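Local coordinates for putative uncharacterized protein (Archaeoglobus fulgidus, PDB 4KPP), which probably exchanges protons for calcium ions across the membrane as a CAX-type member of the sodium/calcium exchanger family, at residues A[53-58]-A[192-197]; A[86-89]-A[95-98]; A[137-142]-A[382-387]; A[295-300]-A[306-311]; A[331-336]-A[376-381]. All blocks are in the same frame, centred on the assembly; numbering follows the deposited sequence.

Contact 1. Residues A[53-58]-A[192-197]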
# COMPACT_ATOMS: atom_id res chain seq x y z
N ALA A 53 -7.20 -9.90 12.06
CA ALA A 53 -8.24 -9.20 12.80
C ALA A 53 -9.27 -8.55 11.88
O ALA A 53 -10.47 -8.59 12.14
CB ALA A 53 -7.62 -8.16 13.72
N ALA A 54 -8.78 -7.94 10.80
CA ALA A 54 -9.65 -7.24 9.85
C ALA A 54 -10.53 -8.21 9.08
O ALA A 54 -11.66 -7.89 8.73
CB ALA A 54 -8.82 -6.40 8.90
N GLU A 55 -10.00 -9.40 8.80
CA GLU A 55 -10.72 -10.40 8.03
C GLU A 55 -11.83 -11.06 8.86
O GLU A 55 -12.85 -11.48 8.31
CB GLU A 55 -9.75 -11.46 7.49
CG GLU A 55 -8.88 -10.96 6.35
CD GLU A 55 -7.75 -11.92 6.02
OE1 GLU A 55 -7.39 -12.74 6.88
OE2 GLU A 55 -7.22 -11.83 4.89
N THR A 56 -11.61 -11.16 10.16
CA THR A 56 -12.61 -11.69 11.07
C THR A 56 -13.75 -10.70 11.21
O THR A 56 -14.93 -11.07 11.16
CB THR A 56 -12.01 -11.97 12.45
OG1 THR A 56 -10.90 -12.86 12.31
CG2 THR A 56 -13.04 -12.60 13.37
N ALA A 57 -13.39 -9.43 11.38
CA ALA A 57 -14.37 -8.35 11.49
C ALA A 57 -15.18 -8.21 10.20
O ALA A 57 -16.35 -7.85 10.23
CB ALA A 57 -13.68 -7.03 11.83
N GLU A 58 -14.54 -8.51 9.08
CA GLU A 58 -15.20 -8.42 7.78
C GLU A 58 -16.23 -9.53 7.60
O GLU A 58 -17.30 -9.31 7.04
CB GLU A 58 -14.17 -8.47 6.64
CG GLU A 58 -14.77 -8.28 5.26
CD GLU A 58 -13.74 -8.38 4.15
OE1 GLU A 58 -12.58 -8.73 4.45
OE2 GLU A 58 -14.10 -8.12 2.98
N GLY A 192 -7.90 -20.52 8.14
CA GLY A 192 -6.79 -20.29 9.05
C GLY A 192 -7.26 -19.57 10.29
O GLY A 192 -8.30 -19.88 10.86
N VAL A 193 -6.47 -18.58 10.72
CA VAL A 193 -6.77 -17.83 11.94
C VAL A 193 -8.16 -17.16 11.99
O VAL A 193 -8.86 -17.30 12.99
CB VAL A 193 -5.63 -16.83 12.29
CG1 VAL A 193 -6.04 -15.92 13.44
CG2 VAL A 193 -4.36 -17.59 12.62
N PRO A 194 -8.56 -16.45 10.91
CA PRO A 194 -9.91 -15.85 10.95
C PRO A 194 -11.03 -16.88 11.11
O PRO A 194 -12.04 -16.57 11.75
CB PRO A 194 -10.02 -15.16 9.59
CG PRO A 194 -8.61 -14.86 9.21
CD PRO A 194 -7.81 -16.02 9.72
N ALA A 195 -10.86 -18.07 10.55
CA ALA A 195 -11.87 -19.12 10.67
C ALA A 195 -12.01 -19.59 12.12
O ALA A 195 -13.11 -19.86 12.60
CB ALA A 195 -11.55 -20.29 9.75
N TYR A 196 -10.88 -19.68 12.81
CA TYR A 196 -10.88 -20.01 14.23
C TYR A 196 -11.49 -18.89 15.07
O TYR A 196 -12.22 -19.15 16.03
CB TYR A 196 -9.46 -20.32 14.71
CG TYR A 196 -9.24 -20.13 16.20
CD1 TYR A 196 -9.90 -20.92 17.14
CD2 TYR A 196 -8.35 -19.17 16.68
CE1 TYR A 196 -9.69 -20.76 18.49
CE2 TYR A 196 -8.13 -19.00 18.03
CZ TYR A 196 -8.81 -19.79 18.93
OH TYR A 196 -8.59 -19.62 20.28
N LEU A 197 -11.20 -17.65 14.70
CA LEU A 197 -11.77 -16.51 15.40
C LEU A 197 -13.28 -16.43 15.18
O LEU A 197 -14.03 -16.08 16.09
CB LEU A 197 -11.08 -15.21 14.99
CG LEU A 197 -9.60 -15.11 15.38
CD1 LEU A 197 -8.97 -13.84 14.84
CD2 LEU A 197 -9.44 -15.20 16.90

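Contact 2. Residues A[86-89]-A[95-98]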
# COMPACT_ATOMS: atom_id res chain seq x y z
N ALA A 86 7.12 11.87 7.81
CA ALA A 86 6.41 13.14 7.68
C ALA A 86 6.39 13.90 9.01
O ALA A 86 6.48 15.13 9.02
CB ALA A 86 4.99 12.92 7.16
N TRP A 87 6.28 13.17 10.12
CA TRP A 87 6.31 13.80 11.44
C TRP A 87 7.65 14.46 11.70
O TRP A 87 7.72 15.61 12.13
CB TRP A 87 5.98 12.80 12.55
CG TRP A 87 5.94 13.44 13.91
CD1 TRP A 87 6.99 13.65 14.76
CD2 TRP A 87 4.78 13.96 14.58
NE1 TRP A 87 6.56 14.27 15.91
CE2 TRP A 87 5.20 14.47 15.82
CE3 TRP A 87 3.42 14.04 14.24
CZ2 TRP A 87 4.32 15.06 16.73
CZ3 TRP A 87 2.55 14.62 15.14
CH2 TRP A 87 3.00 15.12 16.37
N LYS A 88 8.73 13.72 11.44
CA LYS A 88 10.07 14.25 11.59
C LYS A 88 10.31 15.42 10.64
O LYS A 88 10.99 16.38 10.98
CB LYS A 88 11.12 13.16 11.36
CG LYS A 88 10.96 11.96 12.29
CD LYS A 88 11.16 12.35 13.76
CE LYS A 88 12.56 12.90 14.00
NZ LYS A 88 12.77 13.27 15.43
N ALA A 89 9.73 15.34 9.45
CA ALA A 89 9.87 16.40 8.44
C ALA A 89 9.36 17.75 8.94
O ALA A 89 9.96 18.78 8.66
CB ALA A 89 9.15 16.00 7.15
N GLU A 95 16.55 16.30 6.05
CA GLU A 95 16.39 15.27 5.04
C GLU A 95 15.04 14.56 5.11
O GLU A 95 14.60 13.95 4.13
CB GLU A 95 17.52 14.25 5.14
CG GLU A 95 18.88 14.79 4.73
CD GLU A 95 18.89 15.30 3.30
OE1 GLU A 95 18.72 14.48 2.38
OE2 GLU A 95 19.06 16.52 3.10
N TYR A 96 14.37 14.65 6.26
CA TYR A 96 13.09 13.99 6.44
C TYR A 96 12.01 14.54 5.51
O TYR A 96 11.01 13.86 5.23
CB TYR A 96 12.64 14.08 7.91
CG TYR A 96 13.50 13.27 8.86
CD1 TYR A 96 13.44 11.88 8.89
CD2 TYR A 96 14.38 13.91 9.74
CE1 TYR A 96 14.23 11.15 9.75
CE2 TYR A 96 15.17 13.17 10.62
CZ TYR A 96 15.09 11.79 10.62
OH TYR A 96 15.86 11.05 11.48
N VAL A 97 12.21 15.76 5.02
CA VAL A 97 11.31 16.35 4.03
C VAL A 97 11.29 15.54 2.74
O VAL A 97 10.23 15.26 2.18
CB VAL A 97 11.72 17.80 3.70
CG1 VAL A 97 10.82 18.38 2.62
CG2 VAL A 97 11.69 18.68 4.95
N HIS A 98 12.47 15.16 2.27
CA HIS A 98 12.58 14.36 1.06
C HIS A 98 12.16 12.92 1.32
O HIS A 98 11.54 12.29 0.46
CB HIS A 98 14.01 14.38 0.51
CG HIS A 98 14.64 15.74 0.51
ND1 HIS A 98 14.16 16.78 -0.26
CD2 HIS A 98 15.71 16.23 1.17
CE1 HIS A 98 14.90 17.85 -0.06
NE2 HIS A 98 15.86 17.55 0.80

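Contact 3. Residues A[137-142]-A[382-387]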
# COMPACT_ATOMS: atom_id res chain seq x y z
N GLY A 137 -16.28 -4.97 -10.86
CA GLY A 137 -16.24 -3.97 -9.81
C GLY A 137 -14.95 -3.16 -9.82
O GLY A 137 -14.89 -2.10 -9.20
N ILE A 138 -13.94 -3.66 -10.51
CA ILE A 138 -12.65 -2.99 -10.61
C ILE A 138 -12.78 -1.61 -11.28
O ILE A 138 -11.99 -0.71 -11.00
CB ILE A 138 -11.61 -3.90 -11.33
CG1 ILE A 138 -11.01 -4.89 -10.32
CG2 ILE A 138 -10.47 -3.10 -11.95
CD1 ILE A 138 -10.33 -4.21 -9.14
N ARG A 139 -13.80 -1.45 -12.12
CA ARG A 139 -14.04 -0.17 -12.79
C ARG A 139 -14.19 0.99 -11.81
O ARG A 139 -13.93 2.14 -12.15
CB ARG A 139 -15.28 -0.25 -13.69
CG ARG A 139 -15.19 -1.26 -14.81
CD ARG A 139 -16.30 -1.02 -15.83
NE ARG A 139 -16.67 -2.22 -16.57
CZ ARG A 139 -16.12 -2.58 -17.73
NH1 ARG A 139 -16.52 -3.69 -18.34
NH2 ARG A 139 -15.18 -1.83 -18.28
N LEU A 140 -14.61 0.67 -10.59
CA LEU A 140 -14.68 1.65 -9.52
C LEU A 140 -13.29 2.20 -9.22
O LEU A 140 -13.04 3.39 -9.36
CB LEU A 140 -15.27 1.01 -8.25
CG LEU A 140 -16.02 1.86 -7.21
CD1 LEU A 140 -15.95 1.18 -5.84
CD2 LEU A 140 -15.52 3.29 -7.12
N GLU A 141 -12.38 1.31 -8.82
CA GLU A 141 -11.03 1.72 -8.46
C GLU A 141 -10.29 2.35 -9.64
O GLU A 141 -9.47 3.24 -9.45
CB GLU A 141 -10.21 0.56 -7.88
CG GLU A 141 -10.86 -0.80 -7.99
CD GLU A 141 -11.87 -1.07 -6.89
OE1 GLU A 141 -11.53 -0.88 -5.70
OE2 GLU A 141 -13.00 -1.48 -7.21
N ILE A 142 -10.59 1.89 -10.85
CA ILE A 142 -10.01 2.45 -12.07
C ILE A 142 -10.33 3.94 -12.20
O ILE A 142 -9.45 4.75 -12.50
CB ILE A 142 -10.51 1.71 -13.33
CG1 ILE A 142 -9.97 0.28 -13.36
CG2 ILE A 142 -10.10 2.46 -14.59
CD1 ILE A 142 -10.40 -0.51 -14.58
N ILE A 382 -13.22 3.54 -20.45
CA ILE A 382 -13.14 4.69 -19.56
C ILE A 382 -14.53 5.26 -19.34
O ILE A 382 -14.88 5.62 -18.22
CB ILE A 382 -12.20 5.77 -20.13
CG1 ILE A 382 -10.80 5.19 -20.37
CG2 ILE A 382 -12.13 6.97 -19.19
CD1 ILE A 382 -9.84 6.15 -21.02
N VAL A 383 -15.31 5.33 -20.41
CA VAL A 383 -16.71 5.74 -20.32
C VAL A 383 -17.49 4.77 -19.42
O VAL A 383 -18.29 5.19 -18.59
CB VAL A 383 -17.38 5.79 -21.71
CG1 VAL A 383 -18.89 5.87 -21.58
CG2 VAL A 383 -16.84 6.97 -22.51
N GLU A 384 -17.23 3.48 -19.59
CA GLU A 384 -17.87 2.46 -18.76
C GLU A 384 -17.54 2.62 -17.28
O GLU A 384 -18.42 2.52 -16.42
CB GLU A 384 -17.50 1.06 -19.25
CG GLU A 384 -18.54 0.46 -20.18
CD GLU A 384 -19.91 0.42 -19.54
OE1 GLU A 384 -20.01 -0.09 -18.40
OE2 GLU A 384 -20.88 0.89 -20.17
N SER A 385 -16.27 2.89 -17.00
CA SER A 385 -15.80 3.14 -15.65
C SER A 385 -16.50 4.36 -15.04
O SER A 385 -16.72 4.43 -13.83
CB SER A 385 -14.28 3.36 -15.65
OG SER A 385 -13.85 3.88 -14.40
N PHE A 386 -16.83 5.32 -15.90
CA PHE A 386 -17.55 6.52 -15.49
C PHE A 386 -18.99 6.18 -15.13
O PHE A 386 -19.56 6.74 -14.19
CB PHE A 386 -17.50 7.56 -16.61
CG PHE A 386 -18.43 8.72 -16.40
CD1 PHE A 386 -18.07 9.77 -15.58
CD2 PHE A 386 -19.66 8.76 -17.03
CE1 PHE A 386 -18.92 10.84 -15.39
CE2 PHE A 386 -20.52 9.82 -16.85
CZ PHE A 386 -20.15 10.87 -16.02
N ARG A 387 -19.58 5.26 -15.89
CA ARG A 387 -20.97 4.85 -15.67
C ARG A 387 -21.12 3.96 -14.45
O ARG A 387 -22.16 3.97 -13.79
CB ARG A 387 -21.53 4.16 -16.91
CG ARG A 387 -21.96 5.12 -18.00
CD ARG A 387 -22.14 4.41 -19.33
NE ARG A 387 -22.70 5.31 -20.33
CZ ARG A 387 -22.68 5.08 -21.64
NH1 ARG A 387 -22.11 3.98 -22.11
NH2 ARG A 387 -23.23 5.95 -22.47

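Contact 4. Residues A[295-300]-A[306-311]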
# COMPACT_ATOMS: atom_id res chain seq x y z
N ILE A 295 -0.68 16.26 5.54
CA ILE A 295 -1.39 16.68 6.74
C ILE A 295 -0.48 16.61 7.97
O ILE A 295 -0.37 17.57 8.73
CB ILE A 295 -2.66 15.83 6.99
CG1 ILE A 295 -3.79 16.27 6.04
CG2 ILE A 295 -3.14 15.97 8.42
CD1 ILE A 295 -5.04 15.41 6.13
N ILE A 296 0.18 15.47 8.13
CA ILE A 296 1.12 15.26 9.24
C ILE A 296 2.23 16.30 9.24
O ILE A 296 2.66 16.78 10.29
CB ILE A 296 1.71 13.82 9.21
CG1 ILE A 296 0.66 12.80 9.65
CG2 ILE A 296 2.92 13.71 10.12
CD1 ILE A 296 1.17 11.38 9.71
N TYR A 297 2.69 16.67 8.04
CA TYR A 297 3.72 17.70 7.90
C TYR A 297 3.29 19.03 8.52
O TYR A 297 4.12 19.76 9.07
CB TYR A 297 4.07 17.89 6.42
CG TYR A 297 5.19 18.89 6.17
CD1 TYR A 297 6.51 18.57 6.47
CD2 TYR A 297 4.92 20.13 5.61
CE1 TYR A 297 7.53 19.48 6.24
CE2 TYR A 297 5.94 21.04 5.38
CZ TYR A 297 7.24 20.71 5.69
OH TYR A 297 8.26 21.60 5.47
N SER A 298 2.00 19.34 8.45
CA SER A 298 1.48 20.56 9.06
C SER A 298 1.25 20.38 10.55
O SER A 298 1.49 21.29 11.34
CB SER A 298 0.18 21.00 8.38
OG SER A 298 0.44 21.58 7.11
N ILE A 299 0.77 19.20 10.94
CA ILE A 299 0.46 18.92 12.34
C ILE A 299 1.71 18.91 13.22
O ILE A 299 1.73 19.54 14.28
CB ILE A 299 -0.31 17.59 12.50
CG1 ILE A 299 -1.66 17.67 11.80
CG2 ILE A 299 -0.49 17.26 13.98
CD1 ILE A 299 -2.52 16.44 12.00
N SER A 300 2.74 18.20 12.78
CA SER A 300 3.97 18.05 13.55
C SER A 300 4.71 19.37 13.73
O SER A 300 5.49 19.53 14.66
CB SER A 300 4.89 17.01 12.91
OG SER A 300 5.30 17.41 11.62
N SER A 306 2.76 23.81 3.42
CA SER A 306 2.83 22.93 2.27
C SER A 306 4.08 22.06 2.33
O SER A 306 5.14 22.52 2.78
CB SER A 306 2.83 23.74 0.97
OG SER A 306 1.60 24.42 0.80
N LEU A 307 3.97 20.81 1.90
CA LEU A 307 5.11 19.91 1.87
C LEU A 307 5.93 20.18 0.62
O LEU A 307 5.48 19.91 -0.49
CB LEU A 307 4.65 18.46 1.91
CG LEU A 307 5.71 17.36 1.81
CD1 LEU A 307 6.69 17.45 2.97
CD2 LEU A 307 5.06 15.99 1.75
N PRO A 308 7.15 20.72 0.80
CA PRO A 308 7.99 21.10 -0.35
C PRO A 308 8.39 19.89 -1.18
O PRO A 308 8.48 18.77 -0.67
CB PRO A 308 9.23 21.73 0.31
CG PRO A 308 8.82 22.04 1.72
CD PRO A 308 7.82 20.98 2.08
N LEU A 309 8.61 20.12 -2.47
CA LEU A 309 9.00 19.07 -3.39
C LEU A 309 10.18 19.61 -4.20
O LEU A 309 10.00 20.47 -5.06
CB LEU A 309 7.83 18.74 -4.31
CG LEU A 309 7.37 17.30 -4.54
CD1 LEU A 309 7.26 16.51 -3.23
CD2 LEU A 309 6.03 17.31 -5.27
N ASP A 310 11.38 19.11 -3.91
CA ASP A 310 12.56 19.56 -4.64
C ASP A 310 12.61 18.95 -6.03
O ASP A 310 11.67 18.25 -6.44
CB ASP A 310 13.84 19.27 -3.84
CG ASP A 310 14.18 17.78 -3.76
OD1 ASP A 310 13.30 16.94 -4.03
OD2 ASP A 310 15.33 17.45 -3.42
N ALA A 311 13.68 19.22 -6.77
CA ALA A 311 13.83 18.69 -8.12
C ALA A 311 13.72 17.16 -8.15
O ALA A 311 12.94 16.60 -8.92
CB ALA A 311 15.15 19.14 -8.73

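Contact 5. Residues A[331-336]-A[376-381]. With CA (calcium ion), chain D.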
# COMPACT_ATOMS: atom_id res chain seq x y z
N LEU A 331 -5.44 -1.81 -16.78
CA LEU A 331 -6.61 -2.36 -16.09
C LEU A 331 -7.91 -2.19 -16.87
O LEU A 331 -8.92 -2.83 -16.55
CB LEU A 331 -6.75 -1.72 -14.71
CG LEU A 331 -5.58 -1.88 -13.75
CD1 LEU A 331 -5.88 -1.17 -12.43
CD2 LEU A 331 -5.25 -3.35 -13.51
N LEU A 332 -7.91 -1.32 -17.88
CA LEU A 332 -9.13 -0.95 -18.59
C LEU A 332 -9.87 -2.12 -19.26
O LEU A 332 -11.10 -2.13 -19.32
CB LEU A 332 -8.86 0.16 -19.61
CG LEU A 332 -8.69 1.57 -19.04
CD1 LEU A 332 -8.26 2.53 -20.15
CD2 LEU A 332 -9.97 2.05 -18.38
N ASP A 333 -9.12 -3.10 -19.76
CA ASP A 333 -9.73 -4.26 -20.41
C ASP A 333 -10.15 -5.33 -19.39
O ASP A 333 -10.58 -6.42 -19.76
CB ASP A 333 -8.79 -4.86 -21.47
CG ASP A 333 -7.40 -5.15 -20.92
OD1 ASP A 333 -7.18 -4.91 -19.72
OD2 ASP A 333 -6.55 -5.64 -21.70
N LEU A 334 -10.04 -4.99 -18.11
CA LEU A 334 -10.36 -5.90 -17.00
C LEU A 334 -9.58 -7.21 -17.08
O LEU A 334 -10.07 -8.26 -16.67
CB LEU A 334 -11.87 -6.17 -16.93
CG LEU A 334 -12.75 -4.98 -16.54
CD1 LEU A 334 -14.21 -5.39 -16.41
CD2 LEU A 334 -12.25 -4.37 -15.24
N LYS A 335 -8.37 -7.13 -17.62
CA LYS A 335 -7.49 -8.29 -17.74
C LYS A 335 -6.03 -7.88 -17.59
O LYS A 335 -5.63 -6.79 -18.01
CB LYS A 335 -7.70 -8.98 -19.09
N ILE A 336 -5.23 -8.75 -16.99
CA ILE A 336 -3.79 -8.52 -16.90
C ILE A 336 -3.04 -9.63 -17.62
O ILE A 336 -2.98 -10.77 -17.15
CB ILE A 336 -3.31 -8.44 -15.43
CG1 ILE A 336 -4.07 -7.34 -14.68
CG2 ILE A 336 -1.81 -8.18 -15.37
CD1 ILE A 336 -3.63 -7.18 -13.24
N PHE A 376 -6.72 5.45 -25.89
CA PHE A 376 -7.48 5.86 -27.06
C PHE A 376 -8.26 4.70 -27.68
O PHE A 376 -9.35 4.89 -28.22
CB PHE A 376 -6.57 6.50 -28.11
N ALA A 377 -7.70 3.49 -27.59
CA ALA A 377 -8.36 2.31 -28.13
C ALA A 377 -9.41 1.75 -27.17
O ALA A 377 -10.32 1.03 -27.58
CB ALA A 377 -7.35 1.24 -28.50
N LYS A 378 -9.28 2.08 -25.89
CA LYS A 378 -10.18 1.56 -24.87
C LYS A 378 -11.00 2.69 -24.26
O LYS A 378 -11.32 2.65 -23.07
CB LYS A 378 -9.39 0.85 -23.77
CG LYS A 378 -8.46 -0.24 -24.27
CD LYS A 378 -9.24 -1.43 -24.81
CE LYS A 378 -8.30 -2.48 -25.37
NZ LYS A 378 -7.23 -2.85 -24.40
N ARG A 379 -11.33 3.69 -25.07
CA ARG A 379 -12.06 4.85 -24.58
C ARG A 379 -13.46 4.51 -24.09
O ARG A 379 -14.01 5.19 -23.22
CB ARG A 379 -12.14 5.93 -25.66
CG ARG A 379 -12.74 5.46 -26.97
CD ARG A 379 -12.85 6.61 -27.95
NE ARG A 379 -13.15 6.14 -29.30
CZ ARG A 379 -12.22 5.86 -30.21
NH1 ARG A 379 -10.93 6.01 -29.91
NH2 ARG A 379 -12.57 5.45 -31.42
N LYS A 380 -14.04 3.44 -24.63
CA LYS A 380 -15.34 2.98 -24.17
C LYS A 380 -15.24 2.42 -22.76
O LYS A 380 -16.20 2.50 -21.98
CB LYS A 380 -15.91 1.92 -25.12
N GLU A 381 -14.08 1.86 -22.43
CA GLU A 381 -13.85 1.29 -21.11
C GLU A 381 -13.73 2.38 -20.05
O GLU A 381 -14.10 2.17 -18.89
CB GLU A 381 -12.61 0.40 -21.11
CG GLU A 381 -12.66 -0.73 -22.14
CD GLU A 381 -13.75 -1.74 -21.84
OE1 GLU A 381 -14.12 -1.88 -20.65
OE2 GLU A 381 -14.25 -2.38 -22.78
CA CA D . -4.86 -5.58 -19.61
O HOH W 1 -13.12 -0.56 -17.97

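Contact 1. Residues A[53-58]-A[192-197]
P194 presses against E55 and T56 where two helices pack in this membrane exchanger, a compact example of how a helix start can settle on the side of a long transmembrane helix. Helix 193-199 meets the C-terminal part of helix 32-60; the axes of 53-58 and 193-197 approach to 8.7 Å at an angle of 48°. The first helical turn opens after G192, whose carbonyl receives the N-H of Y196. P194 then supplies two surfaces. Its ring carbon CG stands 3.4 Å from E55 OE1, so the methylene of the ring brushes the carboxylate, while P194 CA comes to 3.4 Å from T56 OG1. W52, one turn before T56 in helix 32-60, also touches P194, and its carbonyl takes the hydrogen bond of T56 OG1. The two segments themselves meet by packing. One turn further on comes L197, whose side chain crosses that of T56 at about a right angle. T56 turns its hydroxyl to lie beside its own backbone N (chi1 -56°), which directs both branches at L197: L197 CB sits 3.6 Å from T56 CG2, and L197 CD1 reaches 3.3 Å from T56 OG1.

Contact 2. Residues A[86-89]-A[95-98]
A89 and Y96 bring their CA atoms within 4.5 Å of each other, so the backbones almost meet where helix 76-91 hands over to helix 96-127. This is a tight helix-to-helix connection between consecutive membrane-spanning elements of the exchanger fold, and it illustrates how a short link can be packed from within by the residues on its two flanks. Y96 gives the largest share of the buried surface. K88 lays its CB over one face of the aromatic ring in a CH-pi contact, 3.6 Å from the centroid and 18° off the normal; within the ring the carbon nearest to K88 CB is Y96 CG, at 3.5 Å. The lysine uses only the root of its chain here, because bends at chi2 and chi3 lead the amino group away from the ring. At its far end the phenol OH makes a weak hydrogen bond to E229 OE2, a second hold on the side chain besides the lysine above its face. The methyl of A89 packs on Y96 and V97: A89 CB lies 3.4 Å from Y96 O and 4.1 Å from Y96 CB. A89 also touches Y297 of helix 288-299. V97 is directed away from helix 76-91, yet one of its methyls still closes the contact, with A89 CB 4.3 Å from V97 CG2.

Contact 3. Residues A[137-142]-A[382-387]
S385 holds OG anti to its own backbone N (chi1 168°), which carries the hydroxyl to R139 O, while R139 CG lies beside the arginine N and starts the chain toward E384. The setting is a steep helix crossing: the axes of 138-142, in the first turn of helix 138-152, and of 382-387, in helix 379-393, approach to 8.4 Å at 102°, and the CA atoms of R139 and S385 are 4.7 Å apart. S385 OG donates to R139 O over 2.8 Å with a C=O...donor angle of 143°, so a buried serine hydroxyl is satisfied by a helix carbonyl rather than by a side chain. R139 extends from CG to NE across the second helix. Its guanidinium has E384 CB over one face, 3.8 Å from R139 NH2, and that same NH2 forms a salt bridge with E381 OE1. The carboxylate of E384 is turned nearly perpendicular to the guanidinium, and E384 OE1 lies well out of the guanidinium plane, 4.4 Å from R139 NE; no N-H points at it, and the pair probably feels only a general attraction. On the buried side I142 completes the packing and also touches L332 of the calcium-binding loop; I142 CG2 rests 4.0 Å from S385 OG.

Contact 4. Residues A[295-300]-A[306-311]
Y297 meets S306, L307 and P308 from the last turns of helix 288-299, where the backbone bond from S300 N to I296 O spans a short 2.9 Å. Beyond S300 the chain takes a short loop and turns into strand 307-308, which packs on the tyrosine ring: an instance of a single aromatic side chain serving as the surface for a strand that follows closely in sequence. CG stands anti to the backbone N, and chi1 of -177° carries the ring toward 306-308. L307 sets its methyl CD1 over one face as a CH-pi contact, 3.8 Å from the ring centroid and 16° off the normal. Obliquely to the ring comes S306 O, which lies 3.1 Å from Y297 CE2. P308 meets the phenol end, with P308 CD 3.5 Å from Y297 OH and 3.7 Å from Y297 CZ, the two side chains crossing at about a right angle. Three successive residues therefore wrap one ring, by carbonyl, methyl and ring methylene in turn. S298 OG accepts from Q305 N and so ties the same loop to the helix. Strand 307-308 pairs antiparallel with 160-161, L307 bonding to I161, while L307 and P308 also lean on T101 and V97 respectively of helix 96-127, and A89 of helix 76-91 touches the tyrosine.

Contact 5. Residues A[331-336]-A[376-381]
L332 forms the close-packed part of this contact, against K378 and E381, whereas D333 and the amine of K378 make up its looser side. Residues 331-334 form a type I beta turn that leads from helix 311-331 into strand 335-337, and a calcium-binding loop is built on it. In the close part L332 CB meets E381 CB at 4.0 Å and L332 CD1 meets K378 CB at 4.1 Å; the leucine lies antiparallel to each of these two side chains, next to the break between helices 357-377 and 379-393. L332 O faces the carboxylate of E381, but both are acceptors; E381 OE1 finds its partner in R139, and a water lies 2.9 Å from L332 O and within bonding reach of E381 O. On the other side K378, bent at chi2 and chi4, stretches its amine towards D333 without bonding: K378 NZ remains 3.9 Å from D333 OD2, though its charge probably adds to the field around the carboxylate. With CG between the backbone N and the carbonyl carbon (chi1 53°), D333 turns that carboxylate to the metal, OD1 at 2.4 Å and OD2 at 2.7 Å from the calcium ion, to which K335 O adds a third ligand at 2.1 Å. I330 O and the carboxylate of E340 complete the site. An Asx turn then fixes the loop: K335 N donates to D333 OD1 over 3.3 Å, from above the carboxylate plane.

How the contacts relate
The five contacts fall into two clusters and one outlier. Contacts 3 and 5, with centres about 10 Å apart, share helix 379-393 and are joined by the R139-E381 salt bridge; contact 5 is nested inside the loop that contact 3 closes. Contacts 2 and 4, centres about 8 Å apart, touch through W87 and S300 although one lies in the first and the other in the second sodium/calcium exchanger region of the chain. Contact 1 lies about 30 Å or more, centre to centre, from every other one. Along the chain it encloses contact 2 and crosses contact 3, its segments alternating with those of 137-142 and 382-387. Long-range packing thus links both exchanger regions, a calcium-binding loop lying in one cluster.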